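PDB 4XPL: N-Acetyltransferase, PseH from Campylobacter jejuni subsp. jejuni PT14, which probably catalyses the N-4 acetylation of UDP-4-amino-4,6-dideoxy-beta-L-AltNAc, the third step in making the flagellin-modifying sugar pseudaminic acid, using acetyl coenzyme A as acetyl donor. Local coordinates for residues I8-F13 against F63-D68; S59-L64 against V78-K83; Q70-I75 against G99-N104. The protein carries 8 engineered substitutions. All blocks are in the same frame, centred on the assembly; numbering follows the deposited sequence.

Contact 1: I8-F13 against F63-D68; sequences IKLKNF and FLVFQD
K9 and K11 pair with F66 and L64 in an antiparallel ladder through four backbone hydrogen bonds. K9 exchanges N-to-O bonds of 2.9 Å with F66 in both directions, and K11 does the same with L64 at 2.8 Å. The F66 N to K9 O bond is almost straight, 177° at the hydrogen. Between these two hydrogen-bonded pairs L10 and V65 form a non-hydrogen-bonded one, with I8-Q67 and N12-F63 beyond at the two ends, and the CA of I8 adds a C-H...O contact to F66 O at 3.1 Å. Strand 8-12 is thereby attached as the first strand of the mixed GNAT acetyltransferase sheet.

Apolar contacts fill the face that carries I8, L10, F63 and V65 and looks toward helix 99-114. I8 sends CD1 onto the Q67 chain, 3.4 Å from Q67 CB, while its CG2 branch rests on V65 CG1. L10 and V65 run side by side, pointing the same way, with L10 CD2 3.8 Å from V65 CG2.

F63 and F13 meet the N12 end. F63 CG stands anti to its carbonyl carbon (chi1 -65°), which brings ring atom CD1 to 3.6 Å from N12 N; L10 CD1 covers one face of the ring, and Y109 meets it edge-to-face. The N12 amide plane is turned 58° from that ring, with ND2 3.8 Å from F63 CE1 and OD1 hydrogen-bonded to T14 N. F13 presents its ring edge to L64 N, at 3.7 Å from CE1. On the face of K9, K11 and L64, F66 CE1 touches K11 CB, beyond which the extended lysine chain reaches a salt bridge with E20.

Contact 2: S59-L64 against V78-K83; sequences SKKYFL and VNITTK
I80 closes onto S59 where the antiparallel strands 61-67, 70-78 and 84-91 of the GNAT sheet meet a connecting turn: 78-83 links the last two of these strands and folds back against the start of the first. I80 N donates to S59 O over 3.1 Å in a nearly straight bond, 173° at the hydrogen. The same oxygen receives a C-H...O contact from V78 CA and is covered by the I80 side chain, whose CG1 comes to 3.4 Å from S59 O.

Beside this bond lie apolar contacts. V78 CG1 is 4.0 Å from both K60 CG and Y62 CE1, bridging the lysine chain and the tyrosine ring. I80 CD1 meets K61 CG at 3.9 Å, the two chains crossing at about a right angle.

A water joins the polar groups. It donates to S59 OG and accepts from K60 NZ and from N79 N, the last 3.0 Å away. The lysine reaches it by a bend at its last torsion (chi4 41°), which turns NZ aside from an otherwise extended chain.

Further out, D57 probably helps hold S59 OG, to which its OD1 is hydrogen-bonded; the pairing of its OD2 with K60 NZ is long and weak. F50 meets the Y62 ring edge-to-face; the Y62 side chain ends about 7 Å from the nearest atom of acetyl coenzyme A. Farther along the connection T81 makes an ST turn, its OG1 accepting from K83 N at 3.0 Å and also bonded to S84 N.

Contact 3: Q70-I75 against G99-N104; sequences QIIGVI and GQILMN. With ACO (acetyl coenzyme *a), chain B.
I72 and I101 set their side chains at about a right angle, with I72 CD1 pushed against I101 CG2 at 3.5 Å. The isoleucine of the strand carries its CG1 between the backbone N and the carbonyl carbon (chi1 60°), and from there CD1 reaches across to the helix. The same methyl is 4.1 Å from L102 CD2, so I72 ends between two consecutive helix residues.

L102 is the helix side chain that meets most of the strand. Its isopropyl group lies over the backbone of G73, with CD2 4.3 Å from G73 CA, and occupies the space between I72 and I75. I75 arrives from the other end of the strand segment and leans at a slant on the base of the leucine, its CG2 3.9 Å from L102 CB. That both I72 and I75, three residues apart, face the helix is consistent with a beta bulge, in which I72 and G73 together face the single residue V65 of the neighbouring strand.

The strand and helix segments run 60° apart, their axes 8.9 Å from each other at closest approach. This helix, 99-114, covers one side of the GNAT sheet and begins at the acetyl coenzyme A. G99 N, in its first turn, makes a weak hydrogen bond of 3.1 Å (133° at the hydrogen) to the pyrophosphate oxygen O4A of the ligand; K96 NZ and G97 N are also hydrogen-bonded to the acetyl coenzyme A.

No hydrogen bond crosses the interface, and the side-chain contacts are apolar. The helix is thus held on the strand by shape and apolar burial, while its polar N-terminal end is turned to the phosphate, where the helix dipole would probably favour the negative charge.

From the N terminus, strand 8-12 is set down first, and contact 1 closes a long loop containing helices 18-25 and 41-56 when strand 61-67 arrives. Contact 2 opens on the residues just before and shares F63 and L64 with contact 1, so strand 61-67 serves both; it closes a shorter loop, mostly strand 70-78, at the turn ahead of strand 84-91. Contact 3 starts inside that loop and ends beyond it on helix 99-114, so contacts 2 and 3 cross, whereas contacts 1 and 3 follow in series. Together they tie the edge strand, the following strands and the helix at the acetyl coenzyme A into one sheet-and-helix unit.

Contact 1: I8-F13 against F63-D68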
loop_
_atom_site.group_PDB
_atom_site.type_symbol
_atom_site.label_atom_id
_atom_site.label_comp_id
_atom_site.label_asym_id
_atom_site.label_seq_id
_atom_site.Cartn_x
_atom_site.Cartn_y
_atom_site.Cartn_z
ATOM N N ILE A 8 14.133 -6.133 -5.266
ATOM C CA ILE A 8 12.716 -5.792 -5.005
ATOM C C ILE A 8 12.224 -4.895 -6.149
ATOM O O ILE A 8 12.870 -3.914 -6.502
ATOM C CB ILE A 8 12.460 -5.069 -3.644
ATOM C CG1 ILE A 8 13.035 -5.854 -2.446
ATOM C CG2 ILE A 8 10.952 -4.803 -3.453
ATOM C CD1 ILE A 8 12.556 -7.254 -2.309
ATOM N N LYS A 9 11.109 -5.257 -6.743
ATOM C CA LYS A 9 10.572 -4.547 -7.890
ATOM C C LYS A 9 9.070 -4.270 -7.678
ATOM O O LYS A 9 8.387 -5.042 -7.017
ATOM C CB LYS A 9 10.765 -5.365 -9.168
ATOM C CG LYS A 9 12.188 -5.366 -9.757
ATOM C CD LYS A 9 12.168 -6.263 -11.006
ATOM C CE LYS A 9 13.380 -6.079 -11.917
ATOM N NZ LYS A 9 14.540 -5.519 -11.226
ATOM N N LEU A 10 8.606 -3.150 -8.232
ATOM C CA LEU A 10 7.208 -2.731 -8.146
ATOM C C LEU A 10 6.460 -2.900 -9.469
ATOM O O LEU A 10 6.865 -2.363 -10.491
ATOM C CB LEU A 10 7.127 -1.263 -7.729
ATOM C CG LEU A 10 7.893 -0.904 -6.464
ATOM C CD1 LEU A 10 7.674 0.597 -6.216
ATOM C CD2 LEU A 10 7.397 -1.729 -5.292
ATOM N N LYS A 11 5.375 -3.638 -9.453
ATOM C CA LYS A 11 4.525 -3.714 -10.633
ATOM C C LYS A 11 3.251 -2.907 -10.387
ATOM O O LYS A 11 2.454 -3.245 -9.532
ATOM C CB LYS A 11 4.205 -5.155 -11.002
ATOM C CG LYS A 11 3.388 -5.325 -12.282
ATOM C CD LYS A 11 3.414 -6.806 -12.750
ATOM C CE LYS A 11 2.692 -6.982 -14.045
ATOM N NZ LYS A 11 2.764 -8.396 -14.481
ATOM N N ASN A 12 3.078 -1.847 -11.173
ATOM C CA ASN A 12 1.873 -1.042 -11.105
ATOM C C ASN A 12 0.619 -1.879 -11.403
ATOM O O ASN A 12 0.562 -2.652 -12.383
ATOM C CB ASN A 12 1.951 0.137 -12.077
ATOM C CG ASN A 12 1.014 1.285 -11.686
ATOM O OD1 ASN A 12 -0.175 1.067 -11.435
ATOM N ND2 ASN A 12 1.558 2.521 -11.647
ATOM N N PHE A 13 -0.394 -1.727 -10.549
ATOM C CA PHE A 13 -1.706 -2.321 -10.796
ATOM C C PHE A 13 -2.258 -2.047 -12.202
ATOM O O PHE A 13 -3.042 -2.840 -12.688
ATOM C CB PHE A 13 -2.753 -1.853 -9.754
ATOM C CG PHE A 13 -2.794 -2.693 -8.490
ATOM C CD1 PHE A 13 -1.637 -3.220 -7.928
ATOM C CD2 PHE A 13 -4.007 -2.922 -7.838
ATOM C CE1 PHE A 13 -1.674 -3.959 -6.749
ATOM C CE2 PHE A 13 -4.051 -3.682 -6.669
ATOM C CZ PHE A 13 -2.868 -4.200 -6.130
ATOM N N PHE A 63 0.756 -0.871 -6.158
ATOM C CA PHE A 63 1.798 -1.710 -6.666
ATOM C C PHE A 63 1.753 -3.108 -6.075
ATOM O O PHE A 63 1.517 -3.295 -4.847
ATOM C CB PHE A 63 3.144 -1.072 -6.328
ATOM C CG PHE A 63 3.388 0.256 -7.030
ATOM C CD1 PHE A 63 3.825 0.273 -8.337
ATOM C CD2 PHE A 63 3.207 1.439 -6.380
ATOM C CE1 PHE A 63 4.097 1.445 -8.983
ATOM C CE2 PHE A 63 3.449 2.640 -7.028
ATOM C CZ PHE A 63 3.900 2.631 -8.327
ATOM N N LEU A 64 1.980 -4.086 -6.937
ATOM C CA LEU A 64 2.286 -5.448 -6.507
ATOM C C LEU A 64 3.802 -5.477 -6.314
ATOM O O LEU A 64 4.543 -5.083 -7.232
ATOM C CB LEU A 64 1.800 -6.439 -7.556
ATOM C CG LEU A 64 1.860 -7.943 -7.303
ATOM C CD1 LEU A 64 1.057 -8.293 -6.081
ATOM C CD2 LEU A 64 1.366 -8.735 -8.503
ATOM N N VAL A 65 4.254 -5.950 -5.163
ATOM C CA VAL A 65 5.674 -5.959 -4.831
ATOM C C VAL A 65 6.263 -7.356 -4.997
ATOM O O VAL A 65 5.752 -8.322 -4.442
ATOM C CB VAL A 65 5.915 -5.467 -3.407
ATOM C CG1 VAL A 65 7.462 -5.454 -3.075
ATOM C CG2 VAL A 65 5.261 -4.056 -3.224
ATOM N N PHE A 66 7.369 -7.430 -5.736
ATOM C CA PHE A 66 8.070 -8.647 -5.970
ATOM C C PHE A 66 9.451 -8.632 -5.293
ATOM O O PHE A 66 10.157 -7.609 -5.257
ATOM C CB PHE A 66 8.285 -8.859 -7.472
ATOM C CG PHE A 66 7.018 -9.181 -8.248
ATOM C CD1 PHE A 66 6.112 -8.193 -8.546
ATOM C CD2 PHE A 66 6.791 -10.453 -8.742
ATOM C CE1 PHE A 66 4.976 -8.476 -9.291
ATOM C CE2 PHE A 66 5.650 -10.747 -9.466
ATOM C CZ PHE A 66 4.738 -9.730 -9.726
ATOM N N GLN A 67 9.839 -9.806 -4.798
ATOM C CA GLN A 67 11.181 -10.031 -4.293
ATOM C C GLN A 67 11.682 -11.231 -5.092
ATOM O O GLN A 67 11.121 -12.317 -4.998
ATOM C CB GLN A 67 11.135 -10.314 -2.789
ATOM C CG GLN A 67 12.487 -10.719 -2.152
ATOM C CD GLN A 67 12.340 -11.155 -0.696
ATOM O OE1 GLN A 67 11.739 -12.206 -0.396
ATOM N NE2 GLN A 67 12.909 -10.359 0.222
ATOM N N ASP A 68 12.659 -10.979 -5.965
ATOM C CA ASP A 68 13.265 -11.999 -6.806
ATOM C C ASP A 68 12.209 -12.789 -7.566
ATOM O O ASP A 68 12.271 -14.021 -7.603
ATOM C CB ASP A 68 14.114 -12.957 -5.949
#

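Contact 2: S59-L64 against V78-K83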
loop_
_atom_site.group_PDB
_atom_site.type_symbol
_atom_site.label_atom_id
_atom_site.label_comp_id
_atom_site.label_asym_id
_atom_site.label_seq_id
_atom_site.Cartn_x
_atom_site.Cartn_y
_atom_site.Cartn_z
ATOM N N SER A 59 -4.061 10.563 -8.538
ATOM C CA SER A 59 -3.944 10.690 -7.084
ATOM C C SER A 59 -3.900 9.352 -6.315
ATOM O O SER A 59 -3.804 9.366 -5.117
ATOM C CB SER A 59 -5.064 11.556 -6.529
ATOM O OG SER A 59 -6.248 10.808 -6.373
ATOM N N LYS A 60 -3.950 8.213 -7.009
ATOM C CA LYS A 60 -3.809 6.901 -6.378
ATOM C C LYS A 60 -2.845 6.062 -7.200
ATOM O O LYS A 60 -2.852 6.157 -8.424
ATOM C CB LYS A 60 -5.145 6.165 -6.337
ATOM C CG LYS A 60 -6.261 6.834 -5.516
ATOM C CD LYS A 60 -7.503 5.904 -5.525
ATOM C CE LYS A 60 -8.612 6.377 -4.566
ATOM N NZ LYS A 60 -8.767 7.799 -4.624
ATOM N N LYS A 61 -2.039 5.237 -6.519
ATOM C CA LYS A 61 -1.133 4.300 -7.169
ATOM C C LYS A 61 -1.035 3.065 -6.279
ATOM O O LYS A 61 -0.764 3.175 -5.066
ATOM C CB LYS A 61 0.263 4.903 -7.371
ATOM C CG LYS A 61 0.321 6.136 -8.261
ATOM C CD LYS A 61 1.788 6.488 -8.588
ATOM C CE LYS A 61 1.899 7.745 -9.384
ATOM N NZ LYS A 61 1.496 7.496 -10.797
ATOM N N TYR A 62 -1.297 1.902 -6.869
ATOM C CA TYR A 62 -1.146 0.624 -6.202
ATOM C C TYR A 62 -0.072 -0.168 -6.927
ATOM O O TYR A 62 -0.030 -0.151 -8.148
ATOM C CB TYR A 62 -2.476 -0.153 -6.281
ATOM C CG TYR A 62 -3.540 0.289 -5.296
ATOM C CD1 TYR A 62 -4.095 1.556 -5.361
ATOM C CD2 TYR A 62 -3.988 -0.569 -4.299
ATOM C CE1 TYR A 62 -5.057 1.958 -4.454
ATOM C CE2 TYR A 62 -4.974 -0.171 -3.388
ATOM C CZ TYR A 62 -5.481 1.078 -3.467
ATOM O OH TYR A 62 -6.444 1.506 -2.593
ATOM N N PHE A 63 0.756 -0.871 -6.158
ATOM C CA PHE A 63 1.798 -1.710 -6.666
ATOM C C PHE A 63 1.753 -3.108 -6.075
ATOM O O PHE A 63 1.517 -3.295 -4.847
ATOM C CB PHE A 63 3.144 -1.072 -6.328
ATOM C CG PHE A 63 3.388 0.256 -7.030
ATOM C CD1 PHE A 63 3.825 0.273 -8.337
ATOM C CD2 PHE A 63 3.207 1.439 -6.380
ATOM C CE1 PHE A 63 4.097 1.445 -8.983
ATOM C CE2 PHE A 63 3.449 2.640 -7.028
ATOM C CZ PHE A 63 3.900 2.631 -8.327
ATOM N N LEU A 64 1.980 -4.086 -6.937
ATOM C CA LEU A 64 2.286 -5.448 -6.507
ATOM C C LEU A 64 3.802 -5.477 -6.314
ATOM O O LEU A 64 4.543 -5.083 -7.232
ATOM C CB LEU A 64 1.800 -6.439 -7.556
ATOM C CG LEU A 64 1.860 -7.943 -7.303
ATOM C CD1 LEU A 64 1.057 -8.293 -6.081
ATOM C CD2 LEU A 64 1.366 -8.735 -8.503
ATOM N N VAL A 78 -2.482 6.877 -1.743
ATOM C CA VAL A 78 -3.714 7.521 -2.095
ATOM C C VAL A 78 -3.688 8.952 -1.565
ATOM O O VAL A 78 -2.839 9.314 -0.709
ATOM C CB VAL A 78 -4.945 6.696 -1.601
ATOM C CG1 VAL A 78 -4.856 5.259 -2.145
ATOM C CG2 VAL A 78 -5.083 6.683 -0.047
ATOM N N ASN A 79 -4.582 9.769 -2.115
ATOM C CA ASN A 79 -4.649 11.201 -1.817
ATOM C C ASN A 79 -3.298 11.844 -2.086
ATOM O O ASN A 79 -2.807 12.645 -1.306
ATOM C CB ASN A 79 -5.070 11.455 -0.370
ATOM C CG ASN A 79 -6.453 10.926 -0.054
ATOM O OD1 ASN A 79 -7.429 11.303 -0.671
ATOM N ND2 ASN A 79 -6.531 10.053 0.932
ATOM N N ILE A 80 -2.679 11.460 -3.192
ATOM C CA ILE A 80 -1.375 11.986 -3.529
ATOM C C ILE A 80 -1.505 13.442 -3.952
ATOM O O ILE A 80 -2.316 13.781 -4.821
ATOM C CB ILE A 80 -0.697 11.223 -4.677
ATOM C CG1 ILE A 80 -0.546 9.752 -4.326
ATOM C CG2 ILE A 80 0.644 11.893 -5.019
ATOM C CD1 ILE A 80 -0.152 8.868 -5.529
ATOM N N THR A 81 -0.708 14.293 -3.317
ATOM C CA THR A 81 -0.512 15.657 -3.747
ATOM C C THR A 81 0.985 15.897 -4.003
ATOM O O THR A 81 1.793 14.984 -3.866
ATOM C CB THR A 81 -0.994 16.644 -2.679
ATOM O OG1 THR A 81 -0.005 16.734 -1.644
ATOM C CG2 THR A 81 -2.344 16.193 -2.067
ATOM N N THR A 82 1.360 17.145 -4.343
ATOM C CA THR A 82 2.793 17.470 -4.480
ATOM C C THR A 82 3.556 17.448 -3.138
ATOM O O THR A 82 4.781 17.269 -3.136
ATOM C CB THR A 82 3.047 18.797 -5.263
ATOM O OG1 THR A 82 2.413 19.909 -4.607
ATOM C CG2 THR A 82 2.514 18.688 -6.677
ATOM N N LYS A 83 2.838 17.540 -2.010
ATOM C CA LYS A 83 3.455 17.632 -0.686
ATOM C C LYS A 83 3.255 16.425 0.248
ATOM O O LYS A 83 4.063 16.199 1.143
ATOM C CB LYS A 83 2.930 18.897 0.019
ATOM C CG LYS A 83 3.080 20.176 -0.803
ATOM C CD LYS A 83 4.530 20.496 -1.150
ATOM C CE LYS A 83 4.579 21.752 -2.054
ATOM N NZ LYS A 83 5.924 22.416 -2.090
HETATM O O HOH W 1 -6.965 9.463 -3.876
#

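Contact 3: Q70-I75 against G99-N104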
loop_
_atom_site.group_PDB
_atom_site.type_symbol
_atom_site.label_atom_id
_atom_site.label_comp_id
_atom_site.label_asym_id
_atom_site.label_seq_id
_atom_site.Cartn_x
_atom_site.Cartn_y
_atom_site.Cartn_z
ATOM N N GLN A 70 9.147 -13.394 -6.886
ATOM C CA GLN A 70 8.052 -13.847 -6.022
ATOM C C GLN A 70 7.228 -12.663 -5.517
ATOM O O GLN A 70 7.805 -11.695 -5.040
ATOM C CB GLN A 70 8.622 -14.583 -4.809
ATOM C CG GLN A 70 9.145 -15.965 -5.102
ATOM C CD GLN A 70 8.059 -16.885 -5.608
ATOM O OE1 GLN A 70 6.944 -16.868 -5.097
ATOM N NE2 GLN A 70 8.370 -17.680 -6.620
ATOM N N ILE A 71 5.896 -12.757 -5.579
ATOM C CA ILE A 71 5.031 -11.733 -4.973
ATOM C C ILE A 71 5.149 -11.777 -3.450
ATOM O O ILE A 71 5.054 -12.860 -2.875
ATOM C CB ILE A 71 3.549 -11.913 -5.393
ATOM C CG1 ILE A 71 3.380 -11.636 -6.887
ATOM C CG2 ILE A 71 2.634 -10.978 -4.602
ATOM C CD1 ILE A 71 2.112 -12.242 -7.499
ATOM N N ILE A 72 5.372 -10.612 -2.797
ATOM C CA ILE A 72 5.391 -10.554 -1.337
ATOM C C ILE A 72 4.332 -9.669 -0.687
ATOM O O ILE A 72 4.086 -9.795 0.511
ATOM C CB ILE A 72 6.793 -10.189 -0.799
ATOM C CG1 ILE A 72 7.294 -8.831 -1.297
ATOM C CG2 ILE A 72 7.805 -11.359 -1.232
ATOM C CD1 ILE A 72 8.425 -8.239 -0.385
ATOM N N GLY A 73 3.682 -8.813 -1.473
ATOM C CA GLY A 73 2.599 -7.998 -0.928
ATOM C C GLY A 73 2.185 -6.927 -1.900
ATOM O O GLY A 73 2.618 -6.915 -3.075
ATOM N N VAL A 74 1.325 -6.053 -1.400
ATOM C CA VAL A 74 0.840 -4.895 -2.148
ATOM C C VAL A 74 1.103 -3.651 -1.322
ATOM O O VAL A 74 0.960 -3.651 -0.069
ATOM C CB VAL A 74 -0.676 -5.048 -2.434
ATOM C CG1 VAL A 74 -1.382 -3.685 -2.800
ATOM C CG2 VAL A 74 -0.922 -6.128 -3.502
ATOM N N ILE A 75 1.453 -2.576 -2.005
ATOM C CA ILE A 75 1.500 -1.267 -1.370
ATOM C C ILE A 75 0.677 -0.264 -2.145
ATOM O O ILE A 75 0.418 -0.460 -3.312
ATOM C CB ILE A 75 2.969 -0.766 -1.190
ATOM C CG1 ILE A 75 3.678 -0.592 -2.530
ATOM C CG2 ILE A 75 3.745 -1.708 -0.262
ATOM C CD1 ILE A 75 5.071 0.104 -2.419
ATOM N N GLY A 99 6.648 -7.081 6.180
ATOM C CA GLY A 99 6.213 -5.701 6.439
ATOM C C GLY A 99 7.296 -4.647 6.331
ATOM O O GLY A 99 7.075 -3.600 5.724
ATOM N N GLN A 100 8.473 -4.933 6.871
ATOM C CA GLN A 100 9.597 -3.996 6.798
ATOM C C GLN A 100 10.050 -3.740 5.366
ATOM O O GLN A 100 10.346 -2.610 5.003
ATOM C CB GLN A 100 10.772 -4.435 7.668
ATOM C CG GLN A 100 11.906 -3.388 7.734
ATOM C CD GLN A 100 11.445 -2.041 8.249
ATOM O OE1 GLN A 100 10.784 -1.971 9.291
ATOM N NE2 GLN A 100 11.800 -0.954 7.543
ATOM N N ILE A 101 10.060 -4.784 4.542
ATOM C CA ILE A 101 10.387 -4.634 3.132
ATOM C C ILE A 101 9.384 -3.736 2.439
ATOM O O ILE A 101 9.755 -2.805 1.713
ATOM C CB ILE A 101 10.383 -5.993 2.418
ATOM C CG1 ILE A 101 11.481 -6.865 3.027
ATOM C CG2 ILE A 101 10.558 -5.765 0.913
ATOM C CD1 ILE A 101 11.639 -8.276 2.416
ATOM N N LEU A 102 8.102 -3.992 2.674
ATOM C CA LEU A 102 7.055 -3.151 2.118
ATOM C C LEU A 102 7.164 -1.705 2.584
ATOM O O LEU A 102 6.980 -0.780 1.781
ATOM C CB LEU A 102 5.667 -3.700 2.425
ATOM C CG LEU A 102 5.353 -5.148 2.046
ATOM C CD1 LEU A 102 3.914 -5.557 2.443
ATOM C CD2 LEU A 102 5.625 -5.384 0.544
ATOM N N MET A 103 7.482 -1.524 3.863
ATOM C CA MET A 103 7.686 -0.178 4.445
ATOM C C MET A 103 8.893 0.529 3.818
ATOM O O MET A 103 8.828 1.725 3.498
ATOM C CB MET A 103 7.867 -0.254 5.970
ATOM C CG MET A 103 6.624 -0.560 6.771
ATOM S SD MET A 103 5.264 0.605 6.471
ATOM C CE MET A 103 6.045 2.139 7.013
ATOM N N ASN A 104 9.996 -0.187 3.629
ATOM C CA ASN A 104 11.133 0.395 2.914
ATOM C C ASN A 104 10.722 0.897 1.540
ATOM O O ASN A 104 11.128 1.982 1.137
ATOM C CB ASN A 104 12.294 -0.612 2.710
ATOM C CG ASN A 104 13.037 -0.947 4.002
ATOM O OD1 ASN A 104 13.030 -0.171 4.990
ATOM N ND2 ASN A 104 13.671 -2.132 4.011
HETATM N N1A ACO B . 2.269 -5.585 19.825
HETATM C C2A ACO B . 3.420 -5.067 19.347
HETATM N N3A ACO B . 4.088 -5.616 18.310
HETATM C C4A ACO B . 3.639 -6.735 17.673
HETATM C C5A ACO B . 2.386 -7.352 18.130
HETATM C C6A ACO B . 1.704 -6.697 19.284
HETATM N N6A ACO B . 0.545 -7.187 19.796
HETATM N N7A ACO B . 2.184 -8.428 17.336
HETATM C C8A ACO B . 3.215 -8.495 16.446
HETATM N N9A ACO B . 4.081 -7.477 16.647
HETATM C C1B ACO B . 5.337 -7.160 15.895
HETATM C C2B ACO B . 6.128 -8.383 15.447
HETATM O O2B ACO B . 6.884 -8.950 16.521
HETATM C C3B ACO B . 7.000 -7.769 14.374
HETATM O O3B ACO B . 8.138 -7.186 15.009
HETATM P P3B ACO B . 9.491 -6.756 14.235
HETATM O O7A ACO B . 9.075 -5.689 13.228
HETATM O O8A ACO B . 10.333 -6.191 15.356
HETATM O O9A ACO B . 10.036 -8.034 13.628
HETATM C C4B ACO B . 6.110 -6.709 13.724
HETATM O O4B ACO B . 5.090 -6.409 14.689
HETATM C C5B ACO B . 5.506 -7.193 12.400
HETATM O O5B ACO B . 4.902 -8.487 12.554
HETATM P P1A ACO B . 4.980 -9.663 11.442
HETATM O O1A ACO B . 4.189 -10.857 11.903
HETATM O O2A ACO B . 6.411 -9.829 10.978
HETATM O O3A ACO B . 4.023 -9.131 10.262
HETATM P P2A ACO B . 4.551 -8.612 8.851
HETATM O O4A ACO B . 5.744 -7.717 9.057
HETATM O O5A ACO B . 4.712 -9.837 7.975
HETATM O O6A ACO B . 3.257 -7.839 8.269
HETATM C CBP ACO B . 1.561 -6.234 7.990
HETATM C CCP ACO B . 2.709 -6.668 8.867
HETATM C CDP ACO B . 2.124 -5.933 6.570
HETATM C CEP ACO B . 0.915 -4.981 8.597
HETATM C CAP ACO B . 0.559 -7.400 7.960
HETATM O OAP ACO B . 0.129 -7.735 9.302
HETATM C C9P ACO B . -0.647 -7.107 7.126
HETATM O O9P ACO B . -0.598 -7.156 5.895
HETATM N N8P ACO B . -1.768 -6.835 7.800
HETATM C C7P ACO B . -3.043 -6.627 7.121
HETATM C C6P ACO B . -3.046 -5.316 6.322
HETATM C C5P ACO B . -2.814 -4.116 7.219
HETATM O O5P ACO B . -3.288 -4.069 8.359
HETATM N N4P ACO B . -2.127 -3.096 6.702
HETATM C C3P ACO B . -2.074 -1.806 7.409
HETATM C C2P ACO B . -3.330 -0.963 7.091
HETATM S S1P ACO B . -3.246 -0.516 5.371
HETATM C C ACO B . -4.291 -1.529 4.561
HETATM O O ACO B . -4.903 -2.414 5.170
HETATM C CH3 ACO B . -4.420 -1.340 3.069
#